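Local atomic coordinates of fructosamine deglycase FrlB (Bacillus subtilis, PDB entry 3EUA), a protein that converts a range of fructosamine 6-phosphates to glucose 6-phosphate and a free amino acid. Residues D166-V171 and A295-N300; K174-E179 and L303-D308. All blocks are in the same frame, centred on the assembly; numbering follows the deposited sequence.

Contact 1 (D166-V171 and A295-N300)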
loop_
_atom_site.group_PDB
_atom_site.type_symbol
_atom_site.label_atom_id
_atom_site.label_comp_id
_atom_site.label_asym_id
_atom_site.label_seq_id
_atom_site.Cartn_x
_atom_site.Cartn_y
_atom_site.Cartn_z
ATOM N N ASP A 166 10.283 25.257 9.128
ATOM C CA ASP A 166 10.891 26.069 10.192
ATOM C C ASP A 166 9.821 26.515 11.198
ATOM O O ASP A 166 10.049 26.464 12.423
ATOM C CB ASP A 166 11.612 27.275 9.616
ATOM C CG ASP A 166 12.533 27.962 10.644
ATOM O OD1 ASP A 166 13.081 27.238 11.516
ATOM O OD2 ASP A 166 12.740 29.194 10.533
ATOM N N GLN A 167 8.653 26.905 10.687
ATOM C CA GLN A 167 7.511 27.311 11.521
ATOM C C GLN A 167 6.761 26.122 12.144
ATOM O O GLN A 167 5.978 26.297 13.083
ATOM C CB GLN A 167 6.516 28.075 10.673
ATOM C CG GLN A 167 7.040 29.376 10.137
ATOM C CD GLN A 167 7.180 30.454 11.199
ATOM O OE1 GLN A 167 6.523 30.424 12.237
ATOM N NE2 GLN A 167 8.005 31.449 10.910
ATOM N N LEU A 168 7.015 24.903 11.665
ATOM C CA LEU A 168 6.260 23.738 12.138
ATOM C C LEU A 168 6.577 23.327 13.587
ATOM O O LEU A 168 5.741 22.721 14.251
ATOM C CB LEU A 168 6.476 22.538 11.204
ATOM C CG LEU A 168 5.322 21.548 11.172
ATOM C CD1 LEU A 168 4.077 22.261 10.561
ATOM C CD2 LEU A 168 5.705 20.324 10.384
ATOM N N GLN A 169 7.769 23.636 14.096
ATOM C CA GLN A 169 8.055 23.253 15.474
ATOM C C GLN A 169 7.085 23.963 16.414
ATOM O O GLN A 169 6.622 23.361 17.355
ATOM C CB GLN A 169 9.493 23.518 15.898
ATOM C CG GLN A 169 9.855 22.934 17.282
ATOM C CD GLN A 169 9.728 21.442 17.347
ATOM O OE1 GLN A 169 9.981 20.738 16.353
ATOM N NE2 GLN A 169 9.379 20.917 18.542
ATOM N N ALA A 170 6.761 25.230 16.152
ATOM C CA ALA A 170 5.826 25.956 17.001
ATOM C C ALA A 170 4.440 25.299 16.921
ATOM O O ALA A 170 3.711 25.245 17.921
ATOM C CB ALA A 170 5.758 27.422 16.597
ATOM N N VAL A 171 4.103 24.768 15.741
ATOM C CA VAL A 171 2.824 24.062 15.537
ATOM C C VAL A 171 2.798 22.807 16.423
ATOM O O VAL A 171 1.787 22.535 17.082
ATOM C CB VAL A 171 2.580 23.658 14.039
ATOM C CG1 VAL A 171 1.180 23.064 13.861
ATOM C CG2 VAL A 171 2.758 24.873 13.073
ATOM N N ALA A 295 0.792 18.802 7.371
ATOM C CA ALA A 295 -0.114 18.300 8.428
ATOM C C ALA A 295 0.234 16.907 8.928
ATOM O O ALA A 295 0.107 16.659 10.140
ATOM C CB ALA A 295 -1.561 18.326 7.993
ATOM N N PRO A 296 0.633 15.988 8.018
ATOM C CA PRO A 296 0.960 14.647 8.547
ATOM C C PRO A 296 2.091 14.616 9.589
ATOM O O PRO A 296 2.111 13.725 10.472
ATOM C CB PRO A 296 1.381 13.849 7.313
ATOM C CG PRO A 296 1.160 14.675 6.125
ATOM C CD PRO A 296 0.744 16.063 6.547
ATOM N N LEU A 297 3.055 15.528 9.448
ATOM C CA LEU A 297 4.169 15.637 10.419
ATOM C C LEU A 297 3.637 16.007 11.785
ATOM O O LEU A 297 4.053 15.439 12.807
ATOM C CB LEU A 297 5.213 16.648 10.002
ATOM C CG LEU A 297 6.136 16.235 8.875
ATOM C CD1 LEU A 297 5.388 15.716 7.627
ATOM C CD2 LEU A 297 7.007 17.416 8.513
ATOM N N VAL A 298 2.701 16.924 11.817
ATOM C CA VAL A 298 2.090 17.335 13.082
ATOM C C VAL A 298 1.258 16.209 13.693
ATOM O O VAL A 298 1.327 15.958 14.880
ATOM C CB VAL A 298 1.166 18.541 12.880
ATOM C CG1 VAL A 298 0.691 19.010 14.242
ATOM C CG2 VAL A 298 1.925 19.679 12.174
ATOM N N LEU A 299 0.453 15.545 12.859
ATOM C CA LEU A 299 -0.383 14.428 13.307
ATOM C C LEU A 299 0.517 13.331 13.895
ATOM O O LEU A 299 0.250 12.782 14.978
ATOM C CB LEU A 299 -1.280 13.932 12.152
ATOM C CG LEU A 299 -2.484 14.811 11.716
ATOM C CD1 LEU A 299 -3.049 14.432 10.331
ATOM C CD2 LEU A 299 -3.573 14.714 12.823
ATOM N N ASN A 300 1.616 13.064 13.211
ATOM C CA ASN A 300 2.568 12.088 13.680
ATOM C C ASN A 300 3.182 12.436 15.037
ATOM O O ASN A 300 3.382 11.543 15.884
ATOM C CB ASN A 300 3.706 11.936 12.687
ATOM C CG ASN A 300 4.635 10.843 13.069
ATOM O OD1 ASN A 300 4.217 9.702 13.159
ATOM N ND2 ASN A 300 5.929 11.163 13.249
#
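Leu297 and Val298, which face Leu168 and Val171, lie on a helical turn closed by the bond from Asn300 N to Pro296 O, at 2.9 Å the shortest backbone hydrogen bond within the two segments. No hydrogen bond crosses between them. The contact is apolar helix-helix packing: helix 158-190 lies against helix 288-313 in a protein of two SIS domains. The axes of the two segments run in roughly the same direction, 35° apart, and approach to 10.3 Å. Pro296, which has no N-H to give, sits at a kink in the second helix, one residue before the touching pair.

Leu168 divides its branches between two neighbours. CD2 meets the side of Leu297, 3.7 Å from Leu297 CD2 and equally close to Leu297 CB, the two side chains crossing at about a right angle. CD1 turns to Val298, 3.7 Å from Val298 CG2. One turn on, Val171 presents CG1, set anti to the backbone N (chi1 -174°), to the same methyl; Val171 CG1 and Val298 CG2 are 3.9 Å apart. CG2 of Val298 is thus met by both Leu168 and Val171. An alanine in place of Leu168 would probably open a gap between the helices, leaving Leu297 CD2 without its methyl partner and Val298 CG2 with Val171 alone on this segment.

All four side chains are buried. Tyr138 and Tyr142 of helix 137-153 also touch Leu297, while Tyr281 and Phe283 bring a loop onto Val298. The second methyl of Val298 lies further along the same seam: Val298 CG1 is 4.1 Å from Val171 CG1.

Contact 2 (K174-E179 and L303-D308); sequences KALKQE and LRSYAD
Tyr306 reaches across to Glu179 with its hydroxyl, giving Glu179 OE1 a weak hydrogen bond from OH of 3.1 Å. The carboxylate stands nearly upright to the phenol ring, the planes 85° apart, and the bend of the glutamate chain at chi2 (-77°) brings OE1 to the hydroxyl while CB lies at the ring edge, 4.1 Å from Tyr306 CE1. Beside this pair, Leu176 CD2 rests on Ser305, 3.8 Å from Ser305 OG and 3.9 Å from Ser305 CB.

Helix 288-313 is part of the second SIS domain, an alpha/beta fold, and packs here against both helix 158-190 and strand 273-277 of the parallel sheet. Tyr306 touches both: its ring meets that of Phe186, and its side chain also reaches Thr274 and Leu276 of the strand.

The polar ends have further partners. Glu179 OE1 also bonds Asn182 ND2, and OE2 bonds Tyr281 OH, so the buried carboxylate has three partners, the Tyr306 bond being the weak one, which together should restrict its rotation. Ser305 OG, with chi1 at 67°, turns back along its own helix to the carbonyl oxygen of Val302.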
loop_
_atom_site.group_PDB
_atom_site.type_symbol
_atom_site.label_atom_id
_atom_site.label_comp_id
_atom_site.label_asym_id
_atom_site.label_seq_id
_atom_site.Cartn_x
_atom_site.Cartn_y
_atom_site.Cartn_z
ATOM N N LYS A 174 2.264 23.765 20.179
ATOM C CA LYS A 174 0.892 24.135 20.488
ATOM C C LYS A 174 -0.020 22.924 20.413
ATOM O O LYS A 174 -0.889 22.747 21.255
ATOM C CB LYS A 174 0.322 25.201 19.555
ATOM C CG LYS A 174 0.963 26.525 19.647
ATOM C CD LYS A 174 0.180 27.515 18.856
ATOM C CE LYS A 174 0.887 28.846 18.732
ATOM N NZ LYS A 174 2.078 28.684 17.862
ATOM N N ALA A 175 0.188 22.094 19.397
ATOM C CA ALA A 175 -0.619 20.881 19.224
ATOM C C ALA A 175 -0.435 19.891 20.382
ATOM O O ALA A 175 -1.402 19.311 20.866
ATOM C CB ALA A 175 -0.295 20.220 17.879
ATOM N N LEU A 176 0.801 19.700 20.833
ATOM C CA LEU A 176 1.101 18.802 21.981
ATOM C C LEU A 176 0.403 19.272 23.254
ATOM O O LEU A 176 -0.127 18.462 24.010
ATOM C CB LEU A 176 2.619 18.703 22.214
ATOM C CG LEU A 176 3.258 17.952 21.064
ATOM C CD1 LEU A 176 4.810 18.094 21.035
ATOM C CD2 LEU A 176 2.806 16.484 21.113
ATOM N N LYS A 177 0.443 20.582 23.491
ATOM C CA LYS A 177 -0.162 21.194 24.667
ATOM C C LYS A 177 -1.655 20.999 24.633
ATOM O O LYS A 177 -2.293 20.593 25.610
ATOM C CB LYS A 177 0.146 22.697 24.652
ATOM C CG LYS A 177 -0.471 23.566 25.745
ATOM C CD LYS A 177 0.035 25.021 25.561
ATOM C CE LYS A 177 -0.587 26.060 26.519
ATOM N NZ LYS A 177 -2.038 26.381 26.239
ATOM N N GLN A 178 -2.220 21.294 23.480
ATOM C CA GLN A 178 -3.645 21.168 23.284
ATOM C C GLN A 178 -4.151 19.734 23.396
ATOM O O GLN A 178 -5.281 19.516 23.819
ATOM C CB GLN A 178 -4.018 21.789 21.923
ATOM C CG GLN A 178 -5.330 21.366 21.320
ATOM C CD GLN A 178 -5.598 22.051 19.990
ATOM O OE1 GLN A 178 -5.252 23.222 19.806
ATOM N NE2 GLN A 178 -6.260 21.346 19.082
ATOM N N GLU A 179 -3.316 18.760 23.049
ATOM C CA GLU A 179 -3.705 17.334 23.093
ATOM C C GLU A 179 -3.294 16.527 24.328
ATOM O O GLU A 179 -3.652 15.340 24.431
ATOM C CB GLU A 179 -3.108 16.622 21.859
ATOM C CG GLU A 179 -3.669 17.069 20.509
ATOM C CD GLU A 179 -5.046 16.484 20.205
ATOM O OE1 GLU A 179 -5.789 16.180 21.153
ATOM O OE2 GLU A 179 -5.396 16.333 19.008
ATOM N N LEU A 303 0.586 11.972 17.835
ATOM C CA LEU A 303 0.415 10.535 18.060
ATOM C C LEU A 303 1.532 9.960 18.922
ATOM O O LEU A 303 1.291 9.061 19.718
ATOM C CB LEU A 303 0.316 9.783 16.739
ATOM C CG LEU A 303 -1.032 9.824 16.025
ATOM C CD1 LEU A 303 -0.880 9.207 14.669
ATOM C CD2 LEU A 303 -2.122 9.118 16.869
ATOM N N ARG A 304 2.737 10.503 18.802
ATOM C CA ARG A 304 3.820 10.036 19.646
ATOM C C ARG A 304 3.507 10.314 21.113
ATOM O O ARG A 304 3.880 9.522 21.948
ATOM C CB ARG A 304 5.149 10.688 19.304
ATOM C CG ARG A 304 6.356 10.038 20.017
ATOM C CD ARG A 304 6.761 8.827 19.267
ATOM N NE ARG A 304 7.808 8.037 19.901
ATOM C CZ ARG A 304 8.453 7.034 19.290
ATOM N NH1 ARG A 304 9.399 6.361 19.939
ATOM N NH2 ARG A 304 8.188 6.717 18.018
ATOM N N SER A 305 2.847 11.426 21.440
ATOM C CA SER A 305 2.515 11.722 22.828
ATOM C C SER A 305 1.451 10.740 23.331
ATOM O O SER A 305 1.450 10.359 24.502
ATOM C CB SER A 305 2.089 13.186 22.979
ATOM O OG SER A 305 0.872 13.447 22.316
ATOM N N TYR A 306 0.560 10.310 22.427
ATOM C CA TYR A 306 -0.469 9.334 22.757
ATOM C C TYR A 306 0.215 8.006 23.069
ATOM O O TYR A 306 -0.154 7.341 24.034
ATOM C CB TYR A 306 -1.485 9.165 21.620
ATOM C CG TYR A 306 -2.585 10.220 21.500
ATOM C CD1 TYR A 306 -2.292 11.577 21.430
ATOM C CD2 TYR A 306 -3.927 9.838 21.388
ATOM C CE1 TYR A 306 -3.296 12.527 21.297
ATOM C CE2 TYR A 306 -4.936 10.777 21.248
ATOM C CZ TYR A 306 -4.622 12.120 21.199
ATOM O OH TYR A 306 -5.644 13.049 21.060
ATOM N N ALA A 307 1.212 7.648 22.263
ATOM C CA ALA A 307 1.994 6.414 22.444
ATOM C C ALA A 307 2.704 6.384 23.792
ATOM O O ALA A 307 2.680 5.367 24.481
ATOM C CB ALA A 307 3.003 6.252 21.292
ATOM N N ASP A 308 3.323 7.505 24.163
ATOM C CA ASP A 308 4.035 7.644 25.438
ATOM C C ASP A 308 3.132 7.399 26.627
ATOM O O ASP A 308 3.520 6.661 27.541
ATOM C CB ASP A 308 4.699 9.031 25.559
ATOM C CG ASP A 308 5.918 9.204 24.638
ATOM O OD1 ASP A 308 6.565 8.200 24.218
ATOM O OD2 ASP A 308 6.278 10.378 24.376
#

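From the N terminus the chain forms the five-stranded parallel sheet and helix 137-153, then runs into helix 158-190, which supplies 166-171 and then 174-179. It next builds the four-stranded sheet with its helices, and returns as helix 288-313, where 295-300 closes contact 1 and 303-308 closes contact 2. Each loop spans 123 intervening residues. The segments alternate along the chain, so the loops cross rather than nest, and the partner helices advance together in the same order. The contact centres lie about 12 Å apart and are joined by Val298 CG1, 4.0 Å from Ala175 CB. Together they join two successive parts of helix 158-190 to two successive parts of helix 288-313.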